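Local coordinates for putative uncharacterized protein lp_3323 (Lactobacillus plantarum, PDB 3DC7), which is of unknown function but, as a GDSL-like lipase/acylhydrolase of the SGNH clan, probably cleaves ester or acyl bonds, at residues Phe21-Trp26 and Asp51-Asp56; Phe85-Gly90 and Pro131-Ser136; Thr111-Leu116 and Ile166-Ala171; Gly141-Gly146 and Val199-Pro204. One frame throughout, in Å; residues are numbered along the deposited sequence.

Interaction 1: residues Phe21-Trp26 and Asp51-Asp56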
loop_
_atom_site.group_PDB
_atom_site.type_symbol
_atom_site.label_atom_id
_atom_site.label_comp_id
_atom_site.label_asym_id
_atom_site.label_seq_id
_atom_site.Cartn_x
_atom_site.Cartn_y
_atom_site.Cartn_z
ATOM N N PHE A 21 3.343 -21.174 9.214
ATOM C CA PHE A 21 3.305 -21.168 10.683
ATOM C C PHE A 21 2.794 -22.515 11.194
ATOM O O PHE A 21 2.061 -23.209 10.487
ATOM C CB PHE A 21 2.392 -20.049 11.198
ATOM C CG PHE A 21 2.745 -18.693 10.678
ATOM C CD1 PHE A 21 3.758 -17.947 11.278
ATOM C CD2 PHE A 21 2.073 -18.163 9.580
ATOM C CE1 PHE A 21 4.092 -16.697 10.797
ATOM C CE2 PHE A 21 2.391 -16.913 9.093
ATOM C CZ PHE A 21 3.400 -16.172 9.698
ATOM N N LYS A 22 3.164 -22.877 12.418
ATOM C CA LYS A 22 2.796 -24.187 12.966
ATOM C C LYS A 22 1.539 -24.150 13.832
ATOM O O LYS A 22 0.845 -25.145 13.935
ATOM C CB LYS A 22 3.961 -24.788 13.764
ATOM C CG LYS A 22 5.282 -24.877 12.973
ATOM C CD LYS A 22 6.497 -25.279 13.855
ATOM C CE LYS A 22 6.766 -24.311 15.034
ATOM N NZ LYS A 22 6.734 -22.851 14.688
ATOM N N ARG A 23 1.257 -23.003 14.449
ATOM C CA ARG A 23 0.145 -22.857 15.388
ATOM C C ARG A 23 -0.654 -21.577 15.139
ATOM O O ARG A 23 -0.738 -20.706 16.025
ATOM C CB ARG A 23 0.659 -22.887 16.837
ATOM C CG ARG A 23 1.109 -24.271 17.319
ATOM C CD ARG A 23 1.794 -24.235 18.693
ATOM N NE ARG A 23 2.745 -23.130 18.851
ATOM C CZ ARG A 23 4.005 -23.144 18.424
ATOM N NH1 ARG A 23 4.500 -24.211 17.797
ATOM N NH2 ARG A 23 4.773 -22.081 18.621
ATOM N N PRO A 24 -1.252 -21.451 13.933
ATOM C CA PRO A 24 -2.020 -20.234 13.640
ATOM C C PRO A 24 -3.320 -20.175 14.431
ATOM O O PRO A 24 -3.888 -21.215 14.779
ATOM C CB PRO A 24 -2.334 -20.367 12.155
ATOM C CG PRO A 24 -2.348 -21.848 11.904
ATOM C CD PRO A 24 -1.275 -22.401 12.804
ATOM N N ALA A 25 -3.786 -18.963 14.706
ATOM C CA ALA A 25 -5.090 -18.768 15.320
ATOM C C ALA A 25 -5.890 -17.812 14.435
ATOM O O ALA A 25 -5.408 -16.750 14.052
ATOM C CB ALA A 25 -4.937 -18.214 16.720
ATOM N N TRP A 26 -7.121 -18.194 14.137
ATOM C CA TRP A 26 -7.956 -17.487 13.173
ATOM C C TRP A 26 -9.183 -16.913 13.864
ATOM O O TRP A 26 -10.099 -17.646 14.228
ATOM C CB TRP A 26 -8.368 -18.456 12.066
ATOM C CG TRP A 26 -7.191 -19.190 11.443
ATOM C CD1 TRP A 26 -6.729 -20.432 11.781
ATOM C CD2 TRP A 26 -6.349 -18.728 10.375
ATOM N NE1 TRP A 26 -5.657 -20.775 10.989
ATOM C CE2 TRP A 26 -5.398 -19.748 10.119
ATOM C CE3 TRP A 26 -6.301 -17.550 9.612
ATOM C CZ2 TRP A 26 -4.406 -19.624 9.138
ATOM C CZ3 TRP A 26 -5.308 -17.432 8.619
ATOM C CH2 TRP A 26 -4.380 -18.462 8.399
ATOM N N ASP A 51 1.315 -27.541 6.799
ATOM C CA ASP A 51 1.427 -28.720 7.666
ATOM C C ASP A 51 1.503 -28.293 9.124
ATOM O O ASP A 51 2.504 -28.512 9.820
ATOM C CB ASP A 51 2.606 -29.627 7.272
ATOM C CG ASP A 51 2.550 -30.999 7.958
ATOM O OD1 ASP A 51 1.580 -31.772 7.728
ATOM O OD2 ASP A 51 3.486 -31.300 8.738
ATOM N N VAL A 52 0.424 -27.666 9.574
ATOM C CA VAL A 52 0.364 -27.102 10.913
ATOM C C VAL A 52 0.328 -28.197 11.967
ATOM O O VAL A 52 -0.173 -29.301 11.738
ATOM C CB VAL A 52 -0.852 -26.134 11.083
ATOM C CG1 VAL A 52 -0.740 -24.971 10.124
ATOM C CG2 VAL A 52 -2.184 -26.867 10.874
ATOM N N GLU A 53 0.909 -27.868 13.109
ATOM C CA GLU A 53 0.843 -28.662 14.313
ATOM C C GLU A 53 -0.597 -28.585 14.834
ATOM O O GLU A 53 -1.187 -29.606 15.202
ATOM C CB GLU A 53 1.892 -28.119 15.293
ATOM C CG GLU A 53 1.720 -28.425 16.770
ATOM C CD GLU A 53 2.755 -27.692 17.645
ATOM O OE1 GLU A 53 3.664 -27.013 17.086
ATOM O OE2 GLU A 53 2.656 -27.797 18.894
ATOM N N ARG A 54 -1.173 -27.384 14.830
ATOM C CA ARG A 54 -2.610 -27.216 15.073
ATOM C C ARG A 54 -3.126 -25.888 14.520
ATOM O O ARG A 54 -2.362 -24.946 14.351
ATOM C CB ARG A 54 -2.958 -27.355 16.562
ATOM C CG ARG A 54 -2.389 -26.262 17.442
ATOM C CD ARG A 54 -3.255 -26.031 18.677
ATOM N NE ARG A 54 -2.970 -24.719 19.248
ATOM C CZ ARG A 54 -1.973 -24.458 20.083
ATOM N NH1 ARG A 54 -1.146 -25.423 20.473
ATOM N NH2 ARG A 54 -1.802 -23.220 20.521
ATOM N N SER A 55 -4.422 -25.833 14.234
ATOM C CA SER A 55 -5.041 -24.651 13.642
ATOM C C SER A 55 -6.293 -24.320 14.435
ATOM O O SER A 55 -7.308 -25.016 14.322
ATOM C CB SER A 55 -5.381 -24.903 12.163
ATOM O OG SER A 55 -5.827 -23.721 11.501
ATOM N N ASP A 56 -6.211 -23.265 15.244
ATOM C CA ASP A 56 -7.315 -22.859 16.116
ATOM C C ASP A 56 -8.313 -21.935 15.430
ATOM O O ASP A 56 -7.981 -20.824 15.007
ATOM C CB ASP A 56 -6.785 -22.228 17.400
ATOM C CG ASP A 56 -5.973 -23.213 18.230
ATOM O OD1 ASP A 56 -4.747 -23.009 18.353
ATOM O OD2 ASP A 56 -6.548 -24.207 18.739
HETATM O O HOH W 1 -2.760 -21.491 17.949
#

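Interaction 2: residues Phe85-Gly90 and Pro131-Ser136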
loop_
_atom_site.group_PDB
_atom_site.type_symbol
_atom_site.label_atom_id
_atom_site.label_comp_id
_atom_site.label_asym_id
_atom_site.label_seq_id
_atom_site.Cartn_x
_atom_site.Cartn_y
_atom_site.Cartn_z
ATOM N N PHE A 85 0.920 -17.315 15.160
ATOM C CA PHE A 85 0.378 -16.398 14.160
ATOM C C PHE A 85 -1.065 -16.086 14.527
ATOM O O PHE A 85 -1.829 -16.987 14.883
ATOM C CB PHE A 85 0.443 -17.025 12.760
ATOM C CG PHE A 85 -0.197 -16.183 11.667
ATOM C CD1 PHE A 85 0.337 -14.940 11.310
ATOM C CD2 PHE A 85 -1.315 -16.652 10.977
ATOM C CE1 PHE A 85 -0.247 -14.170 10.291
ATOM C CE2 PHE A 85 -1.906 -15.899 9.971
ATOM C CZ PHE A 85 -1.363 -14.650 9.616
ATOM N N ILE A 86 -1.432 -14.815 14.451
ATOM C CA ILE A 86 -2.808 -14.409 14.693
ATOM C C ILE A 86 -3.362 -13.610 13.523
ATOM O O ILE A 86 -2.810 -12.578 13.136
ATOM C CB ILE A 86 -2.965 -13.611 16.017
ATOM C CG1 ILE A 86 -2.563 -14.492 17.209
ATOM C CG2 ILE A 86 -4.411 -13.105 16.175
ATOM C CD1 ILE A 86 -2.082 -13.713 18.440
ATOM N N ALA A 87 -4.461 -14.103 12.975
ATOM C CA ALA A 87 -5.184 -13.421 11.921
ATOM C C ALA A 87 -6.574 -12.997 12.417
ATOM O O ALA A 87 -7.287 -13.779 13.065
ATOM C CB ALA A 87 -5.301 -14.321 10.718
ATOM N N VAL A 88 -6.941 -11.751 12.128
ATOM C CA VAL A 88 -8.285 -11.256 12.415
ATOM C C VAL A 88 -8.996 -10.891 11.122
ATOM O O VAL A 88 -8.493 -10.098 10.321
ATOM C CB VAL A 88 -8.278 -10.055 13.379
ATOM C CG1 VAL A 88 -9.709 -9.582 13.669
ATOM C CG2 VAL A 88 -7.535 -10.415 14.666
ATOM N N PHE A 89 -10.165 -11.487 10.927
ATOM C CA PHE A 89 -10.921 -11.317 9.699
ATOM C C PHE A 89 -12.335 -10.824 10.056
ATOM O O PHE A 89 -13.270 -11.609 10.222
ATOM C CB PHE A 89 -10.922 -12.651 8.941
ATOM C CG PHE A 89 -11.366 -12.561 7.497
ATOM C CD1 PHE A 89 -12.167 -11.517 7.045
ATOM C CD2 PHE A 89 -11.023 -13.559 6.612
ATOM C CE1 PHE A 89 -12.594 -11.464 5.734
ATOM C CE2 PHE A 89 -11.449 -13.521 5.285
ATOM C CZ PHE A 89 -12.230 -12.475 4.846
ATOM N N GLY A 90 -12.480 -9.514 10.207
ATOM C CA GLY A 90 -13.739 -8.943 10.673
ATOM C C GLY A 90 -14.075 -7.580 10.100
ATOM O O GLY A 90 -13.266 -6.981 9.381
ATOM N N PRO A 131 3.600 -12.554 15.155
ATOM C CA PRO A 131 3.173 -11.876 13.936
ATOM C C PRO A 131 1.652 -11.901 13.778
ATOM O O PRO A 131 1.010 -12.926 14.039
ATOM C CB PRO A 131 3.857 -12.679 12.813
ATOM C CG PRO A 131 4.194 -13.986 13.412
ATOM C CD PRO A 131 4.433 -13.739 14.866
ATOM N N LYS A 132 1.090 -10.766 13.376
ATOM C CA LYS A 132 -0.358 -10.624 13.252
ATOM C C LYS A 132 -0.712 -9.892 11.983
ATOM O O LYS A 132 0.017 -9.008 11.546
ATOM C CB LYS A 132 -0.933 -9.795 14.405
ATOM C CG LYS A 132 -0.433 -10.163 15.754
ATOM C CD LYS A 132 -0.719 -9.066 16.748
ATOM C CE LYS A 132 -0.058 -9.413 18.053
ATOM N NZ LYS A 132 1.387 -9.088 17.975
ATOM N N LEU A 133 -1.853 -10.241 11.410
ATOM C CA LEU A 133 -2.429 -9.397 10.385
ATOM C C LEU A 133 -3.944 -9.242 10.510
ATOM O O LEU A 133 -4.636 -10.111 11.056
ATOM C CB LEU A 133 -1.997 -9.818 8.969
ATOM C CG LEU A 133 -2.340 -11.128 8.260
ATOM C CD1 LEU A 133 -3.645 -11.697 8.690
ATOM C CD2 LEU A 133 -2.396 -10.878 6.776
ATOM N N PHE A 134 -4.441 -8.117 10.005
ATOM C CA PHE A 134 -5.865 -7.824 9.935
ATOM C C PHE A 134 -6.342 -7.973 8.506
ATOM O O PHE A 134 -5.753 -7.398 7.590
ATOM C CB PHE A 134 -6.143 -6.402 10.425
ATOM C CG PHE A 134 -6.590 -6.336 11.852
ATOM C CD1 PHE A 134 -7.840 -5.832 12.173
ATOM C CD2 PHE A 134 -5.767 -6.803 12.878
ATOM C CE1 PHE A 134 -8.268 -5.775 13.494
ATOM C CE2 PHE A 134 -6.189 -6.757 14.203
ATOM C CZ PHE A 134 -7.438 -6.243 14.509
ATOM N N ILE A 135 -7.401 -8.756 8.321
ATOM C CA ILE A 135 -7.981 -8.978 6.996
ATOM C C ILE A 135 -9.370 -8.348 6.960
ATOM O O ILE A 135 -10.211 -8.667 7.793
ATOM C CB ILE A 135 -8.069 -10.487 6.650
ATOM C CG1 ILE A 135 -6.691 -11.159 6.796
ATOM C CG2 ILE A 135 -8.583 -10.659 5.250
ATOM C CD1 ILE A 135 -6.764 -12.655 6.948
ATOM N N SER A 136 -9.606 -7.441 6.016
ATOM C CA SER A 136 -10.960 -6.896 5.831
ATOM C C SER A 136 -11.607 -7.420 4.545
ATOM O O SER A 136 -10.919 -7.674 3.553
ATOM C CB SER A 136 -10.942 -5.374 5.858
ATOM O OG SER A 136 -10.161 -4.859 4.800
#

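Interaction 3: residues Thr111-Leu116 and Ile166-Ala171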
loop_
_atom_site.group_PDB
_atom_site.type_symbol
_atom_site.label_atom_id
_atom_site.label_comp_id
_atom_site.label_asym_id
_atom_site.label_seq_id
_atom_site.Cartn_x
_atom_site.Cartn_y
_atom_site.Cartn_z
ATOM N N THR A 111 -18.516 1.434 19.764
ATOM C CA THR A 111 -18.343 1.844 18.375
ATOM C C THR A 111 -17.289 0.986 17.701
ATOM O O THR A 111 -16.484 0.334 18.370
ATOM C CB THR A 111 -17.968 3.345 18.240
ATOM O OG1 THR A 111 -16.722 3.606 18.894
ATOM C CG2 THR A 111 -19.062 4.252 18.826
ATOM N N PHE A 112 -17.297 0.990 16.376
ATOM C CA PHE A 112 -16.338 0.203 15.595
ATOM C C PHE A 112 -14.902 0.649 15.864
ATOM O O PHE A 112 -14.019 -0.177 16.023
ATOM C CB PHE A 112 -16.656 0.318 14.106
ATOM C CG PHE A 112 -15.880 -0.637 13.243
ATOM C CD1 PHE A 112 -15.984 -2.012 13.432
ATOM C CD2 PHE A 112 -15.065 -0.163 12.228
ATOM C CE1 PHE A 112 -15.278 -2.895 12.623
ATOM C CE2 PHE A 112 -14.357 -1.048 11.413
ATOM C CZ PHE A 112 -14.462 -2.412 11.619
ATOM N N TYR A 113 -14.688 1.959 15.921
ATOM C CA TYR A 113 -13.366 2.528 16.199
ATOM C C TYR A 113 -12.861 2.186 17.591
ATOM O O TYR A 113 -11.697 1.806 17.766
ATOM C CB TYR A 113 -13.398 4.039 16.050
ATOM C CG TYR A 113 -13.120 4.562 14.666
ATOM C CD1 TYR A 113 -11.804 4.632 14.166
ATOM C CD2 TYR A 113 -14.153 5.048 13.868
ATOM C CE1 TYR A 113 -11.541 5.158 12.892
ATOM C CE2 TYR A 113 -13.905 5.564 12.594
ATOM C CZ TYR A 113 -12.604 5.614 12.118
ATOM O OH TYR A 113 -12.375 6.131 10.870
ATOM N N GLY A 114 -13.742 2.324 18.582
ATOM C CA GLY A 114 -13.423 1.958 19.953
ATOM C C GLY A 114 -13.122 0.484 20.096
ATOM O O GLY A 114 -12.202 0.104 20.816
ATOM N N ALA A 115 -13.873 -0.357 19.394
ATOM C CA ALA A 115 -13.669 -1.799 19.504
ATOM C C ALA A 115 -12.357 -2.275 18.851
ATOM O O ALA A 115 -11.670 -3.122 19.422
ATOM C CB ALA A 115 -14.853 -2.555 18.988
ATOM N N LEU A 116 -12.000 -1.719 17.689
ATOM C CA LEU A 116 -10.659 -1.910 17.110
ATOM C C LEU A 116 -9.528 -1.546 18.080
ATOM O O LEU A 116 -8.577 -2.315 18.230
ATOM C CB LEU A 116 -10.494 -1.120 15.804
ATOM C CG LEU A 116 -11.282 -1.641 14.595
ATOM C CD1 LEU A 116 -11.345 -0.592 13.484
ATOM C CD2 LEU A 116 -10.680 -2.949 14.086
ATOM N N ILE A 166 -10.501 0.389 9.885
ATOM C CA ILE A 166 -9.505 -0.686 10.010
ATOM C C ILE A 166 -8.105 -0.247 9.541
ATOM O O ILE A 166 -7.106 -0.439 10.260
ATOM C CB ILE A 166 -9.974 -1.974 9.278
ATOM C CG1 ILE A 166 -11.225 -2.548 9.972
ATOM C CG2 ILE A 166 -8.880 -3.023 9.276
ATOM C CD1 ILE A 166 -12.024 -3.524 9.125
ATOM N N ALA A 167 -8.024 0.357 8.354
ATOM C CA ALA A 167 -6.731 0.856 7.866
ATOM C C ALA A 167 -6.122 1.867 8.847
ATOM O O ALA A 167 -4.959 1.722 9.227
ATOM C CB ALA A 167 -6.852 1.436 6.486
ATOM N N GLN A 168 -6.904 2.858 9.290
ATOM C CA GLN A 168 -6.384 3.861 10.238
ATOM C C GLN A 168 -5.970 3.277 11.585
ATOM O O GLN A 168 -4.876 3.571 12.065
ATOM C CB GLN A 168 -7.374 5.000 10.477
ATOM C CG GLN A 168 -7.692 5.851 9.239
ATOM C CD GLN A 168 -9.029 6.596 9.372
ATOM O OE1 GLN A 168 -9.531 6.811 10.487
ATOM N NE2 GLN A 168 -9.605 7.002 8.227
HETATM N N MSE A 169 -6.832 2.478 12.194
HETATM C CA MSE A 169 -6.552 1.886 13.511
HETATM C C MSE A 169 -5.406 0.881 13.484
HETATM O O MSE A 169 -4.582 0.892 14.382
HETATM C CB MSE A 169 -7.789 1.219 14.121
HETATM C CG MSE A 169 -8.890 2.179 14.506
HETATM SE SE MSE A 169 -8.228 3.572 15.698
HETATM C CE MSE A 169 -7.598 2.505 17.191
ATOM N N THR A 170 -5.350 0.008 12.481
ATOM C CA THR A 170 -4.236 -0.959 12.414
ATOM C C THR A 170 -2.884 -0.260 12.316
ATOM O O THR A 170 -1.913 -0.718 12.914
ATOM C CB THR A 170 -4.370 -1.996 11.294
ATOM O OG1 THR A 170 -4.560 -1.341 10.040
ATOM C CG2 THR A 170 -5.530 -2.905 11.558
ATOM N N ALA A 171 -2.853 0.861 11.583
ATOM C CA ALA A 171 -1.664 1.680 11.411
ATOM C C ALA A 171 -1.077 2.134 12.735
ATOM O O ALA A 171 0.132 2.039 12.941
ATOM C CB ALA A 171 -1.961 2.877 10.525
#

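Interaction 4: residues Gly141-Gly146 and Val199-Pro204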
loop_
_atom_site.group_PDB
_atom_site.type_symbol
_atom_site.label_atom_id
_atom_site.label_comp_id
_atom_site.label_asym_id
_atom_site.label_seq_id
_atom_site.Cartn_x
_atom_site.Cartn_y
_atom_site.Cartn_z
ATOM N N GLY A 141 -22.427 -7.483 -1.999
ATOM C CA GLY A 141 -23.573 -7.113 -2.831
ATOM C C GLY A 141 -24.790 -6.806 -1.981
ATOM O O GLY A 141 -24.659 -6.547 -0.780
ATOM N N SER A 142 -25.969 -6.850 -2.598
ATOM C CA SER A 142 -27.209 -6.411 -1.957
ATOM C C SER A 142 -28.256 -7.511 -1.769
ATOM O O SER A 142 -29.407 -7.226 -1.446
ATOM C CB SER A 142 -27.827 -5.265 -2.761
ATOM O OG SER A 142 -27.184 -4.040 -2.464
ATOM N N ASP A 143 -27.861 -8.761 -1.962
ATOM C CA ASP A 143 -28.832 -9.838 -2.036
ATOM C C ASP A 143 -28.908 -10.729 -0.802
ATOM O O ASP A 143 -29.716 -11.650 -0.766
ATOM C CB ASP A 143 -28.592 -10.673 -3.298
ATOM C CG ASP A 143 -28.871 -9.888 -4.584
ATOM O OD1 ASP A 143 -29.706 -8.943 -4.563
ATOM O OD2 ASP A 143 -28.252 -10.221 -5.627
ATOM N N PHE A 144 -28.086 -10.449 0.211
ATOM C CA PHE A 144 -28.101 -11.243 1.447
ATOM C C PHE A 144 -29.325 -10.997 2.354
ATOM O O PHE A 144 -29.931 -11.947 2.838
ATOM C CB PHE A 144 -26.801 -11.061 2.253
ATOM C CG PHE A 144 -26.760 -11.872 3.524
ATOM C CD1 PHE A 144 -26.492 -13.245 3.487
ATOM C CD2 PHE A 144 -27.011 -11.269 4.753
ATOM C CE1 PHE A 144 -26.458 -14.005 4.663
ATOM C CE2 PHE A 144 -26.984 -12.022 5.946
ATOM C CZ PHE A 144 -26.707 -13.390 5.896
ATOM N N GLY A 145 -29.653 -9.732 2.608
ATOM C CA GLY A 145 -30.761 -9.387 3.507
ATOM C C GLY A 145 -30.366 -8.326 4.521
ATOM O O GLY A 145 -29.216 -7.883 4.540
ATOM N N GLY A 146 -31.319 -7.918 5.365
ATOM C CA GLY A 146 -31.069 -6.887 6.377
ATOM C C GLY A 146 -30.381 -5.670 5.784
ATOM O O GLY A 146 -30.751 -5.228 4.691
ATOM N N VAL A 199 -21.614 -17.252 -2.374
ATOM C CA VAL A 199 -22.856 -18.004 -2.196
ATOM C C VAL A 199 -24.086 -17.093 -2.399
ATOM O O VAL A 199 -25.082 -17.515 -2.995
ATOM C CB VAL A 199 -22.897 -18.708 -0.790
ATOM C CG1 VAL A 199 -24.213 -19.480 -0.582
ATOM C CG2 VAL A 199 -21.719 -19.655 -0.624
ATOM N N ASP A 200 -23.995 -15.837 -1.956
ATOM C CA ASP A 200 -25.184 -15.016 -1.713
ATOM C C ASP A 200 -24.888 -13.512 -1.738
ATOM O O ASP A 200 -25.651 -12.707 -1.164
ATOM C CB ASP A 200 -25.743 -15.382 -0.329
ATOM C CG ASP A 200 -24.675 -15.310 0.755
ATOM O OD1 ASP A 200 -23.630 -14.655 0.520
ATOM O OD2 ASP A 200 -24.865 -15.906 1.832
ATOM N N THR A 201 -23.780 -13.147 -2.388
ATOM C CA THR A 201 -23.229 -11.775 -2.431
ATOM C C THR A 201 -22.600 -11.285 -1.128
ATOM O O THR A 201 -22.256 -10.111 -1.022
ATOM C CB THR A 201 -24.208 -10.685 -2.978
ATOM O OG1 THR A 201 -25.090 -10.230 -1.934
ATOM C CG2 THR A 201 -24.996 -11.178 -4.199
ATOM N N LEU A 202 -22.449 -12.181 -0.149
ATOM C CA LEU A 202 -21.749 -11.864 1.098
ATOM C C LEU A 202 -20.657 -12.896 1.455
ATOM O O LEU A 202 -19.499 -12.527 1.680
ATOM C CB LEU A 202 -22.745 -11.675 2.251
ATOM C CG LEU A 202 -22.181 -11.653 3.686
ATOM C CD1 LEU A 202 -21.340 -10.430 3.984
ATOM C CD2 LEU A 202 -23.295 -11.780 4.731
ATOM N N HIS A 203 -21.028 -14.176 1.506
ATOM C CA HIS A 203 -20.096 -15.236 1.873
ATOM C C HIS A 203 -19.380 -15.748 0.641
ATOM O O HIS A 203 -20.016 -16.014 -0.361
ATOM C CB HIS A 203 -20.827 -16.406 2.545
ATOM C CG HIS A 203 -21.586 -16.017 3.770
ATOM N ND1 HIS A 203 -20.971 -15.754 4.973
ATOM C CD2 HIS A 203 -22.910 -15.835 3.976
ATOM C CE1 HIS A 203 -21.887 -15.420 5.868
ATOM N NE2 HIS A 203 -23.073 -15.465 5.286
ATOM N N PRO A 204 -18.046 -15.881 0.709
ATOM C CA PRO A 204 -17.349 -16.540 -0.386
ATOM C C PRO A 204 -17.760 -18.000 -0.473
ATOM O O PRO A 204 -18.031 -18.625 0.553
ATOM C CB PRO A 204 -15.872 -16.434 0.019
ATOM C CG PRO A 204 -15.801 -15.343 0.991
ATOM C CD PRO A 204 -17.110 -15.409 1.742
HETATM O O HOH W 2 -25.671 -8.659 0.545
#

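Interaction 1: residues Phe21-Trp26 and Asp51-Asp56
Ala25 and Asp56 form a parallel bridge, flanked by Asp56 N bonding to Pro24 O at 3.1 Å and Trp26 N bonding to Asp56 O at 2.9 Å. Before it, Lys22 O takes a straight bond from Arg54 N, also 3.1 Å, and a weak one from Glu53 N. Among the side chains, Glu53 runs beside Arg23 in the same direction, and its OE1 receives Arg23 NH1 at 3.0 Å. This salt bridge is skewed: OE1 lies in the guanidinium plane, yet NH1 meets it from above the carboxylate, the two planes being 63° apart. Arg23 NE bonds instead to Asp82 O. The crossover from strand 24-28 through helix 42-50 leads into strand 56-59, an outermost strand of the parallel sheet of this alpha/beta fold, and Asp51 ends that helix in a Schellman motif. Arg54 lays one guanidinium face over Arg23, with Arg54 NH1 3.6 Å from Arg23 CD. Arg54 NE gives Asp56 OD1 an in-plane bond of 2.6 Å on the syn lone pair, while Arg54 NH2 pairs with Asp82; these acids probably offset the nearness of two arginines. Trp26 holds CG beside its backbone N (chi1 -52°), which brings NE1 to Ser55 OG at 3.0 Å in a bent bond (131°), tilted somewhat from the indole plane. Val52 CG1 packs on Pro24 CD, 3.8 Å away.

Interaction 2: residues Phe85-Gly90 and Pro131-Ser136
Val88 O receives Ile135 N in a short, nearly linear bond of 2.6 Å (174°), part of a ladder of backbone bonds. Leu133 supplies N to Ile86 O at 3.1 Å and accepts Val88 N on its O at 3.0 Å; Ile86 N reaches Pro131 O at one end, and a weak Gly90 N to Ile135 O bond trails off at the other. The strand axes come within 4.7 Å and run 17° from parallel, as expected of neighbouring inner strands in the parallel sheet of an SGNH-type alpha/beta fold. Beyond strand 85-89 lies strand 24-28, and helix 206-223 covers the face carrying Phe85, Leu133 and Ile135. On that face Ile135 CG2 stands over the centre of the Phe89 ring, 3.8 Å from its centroid, near the normal. Phe89 keeps CG opposite its backbone N (chi1 -166°), a torsion that swings the ring over this methyl. Replacing Phe89 with an alanine would probably leave Ile135 CG2 without its aromatic cover and open a gap at this end of the ladder. Nearer the other end, Leu133 CD1 touches both Phe85 CZ, at 3.8 Å, and Ala87 CB, at 3.7 Å; on the other face Val88 CB sits over the Phe134 ring in one of its two conformers. The polar ends turn elsewhere: Ser136 OG bonds to Glu163 and His177, and Lys132 NZ to Val130 O, Trp127 O and Gln124.

Interaction 3: residues Thr111-Leu116 and Ile166-Ala171
Tyr113 reaches across to Met169, its CD1 lying 3.8 Å from Met169 CG. The residue is present as selenomethionine, and its selenium sits at the ring edge, in the ring plane and 5.4 Å from the centroid, a Met-aromatic contact. The bend at chi2 (-55°) turns SE to that edge. Leu116 fills the interval between two residues of helix 159-173: its CD1 is 3.8 Å from Met169 CG and 4.0 Å from Ile166 CG1, the leucine and isoleucine crossing at about a right angle. One turn earlier than Leu116, Phe112 brings CZ to 3.6 Å from Ile166 CG1, with Ile166 CD1 in plane at the ring edge. The helix segments are 10.1 Å apart at closest approach and inclined by 30°; both belong to the layer packed on strand 132-136, where Leu116 and Thr170 rest on Phe134. Thr111 caps the first helix, its OG1 accepting from Gly114 N. In the second, Thr170 OG1 joins Thr170 N on Ile166 O, the two donors approaching from opposite faces of the carbonyl plane. One hydrogen bond crosses the gap: Tyr113 OH donates to Gln168 OE1 at 2.9 Å, from 42° out of the amide plane and therefore not on a lone pair. Cohesion here rests mainly on buried apolar fit, with that single off-plane bond tying the buried tyrosine to an exposed glutamine.

Interaction 4: residues Gly141-Gly146 and Val199-Pro204
Thr201 grips the opposing loop through both backbone and side chain: its O accepts Gly141 N at 2.8 Å in a nearly linear bond (172°), and its OG1 accepts Asp143 N at 3.1 Å. Beside this pair Phe144, its CG anti to the backbone N (chi1 -179°), lies flat against Leu202, whose CD2 stands over the ring centre, 3.5 Å from the centroid. Asp200 OD2 comes up to the edge of the same ring, 3.5 Å from Phe144 CD1, with its carboxylate steeply turned to it, and His203 presents NE2 obliquely to Phe144 CE1 at 3.7 Å. A water ties the loops further, donating to Gly141 O and Thr201 OG1 and accepting from Phe144 N. The run from Asp200 through His203 to Pro204 has the DxxHP spacing of SGNH hydrolases, so Asp200 and His203 are probably the acid and base of a catalytic triad. What sets the pair in place is an Asx turn, extended to an Asx motif: Asp200 OD1 takes Leu202 N on its anti side to make the turn and His203 N on its syn lone pair at 2.8 Å, leaving OD2 in the plane of the imidazole at its edge. Thr201 adds a second restraint, OG1 donating to Asp200 O in the carbonyl plane on a lone pair, at 2.7 Å. An alanine in place of Thr201 would probably strand Asp143 N and the bridging water without their acceptor and free the Asp200 carbonyl from its hydroxyl. Farther out, Phe148 meets the Phe144 ring edge-to-face and also backs Leu202.

Overall arrangement
Interactions 1 and 2 hold consecutive parts of one parallel sheet, with strands 24-28 and 85-89 as neighbours: Ala25 N lies 2.8 Å from Phe85 O. Interaction 2 is at the centre, regularly backbone-paired and mostly apolar on its faces, whereas interaction 1, at the sheet's edge, is partly exposed and adds salt bridges. Interaction 3 is buried too, but joins helices; it touches interaction 2 where Ile166 CD1 meets Gly90 O, and its segments alternate with those of interaction 2 along the chain. Interaction 4 stands apart, its centre about 23 Å from that of interaction 2, joining two loops by hydrogen bonds, a water and one exposed aromatic ring, and including the probable catalytic Asp200 and His203.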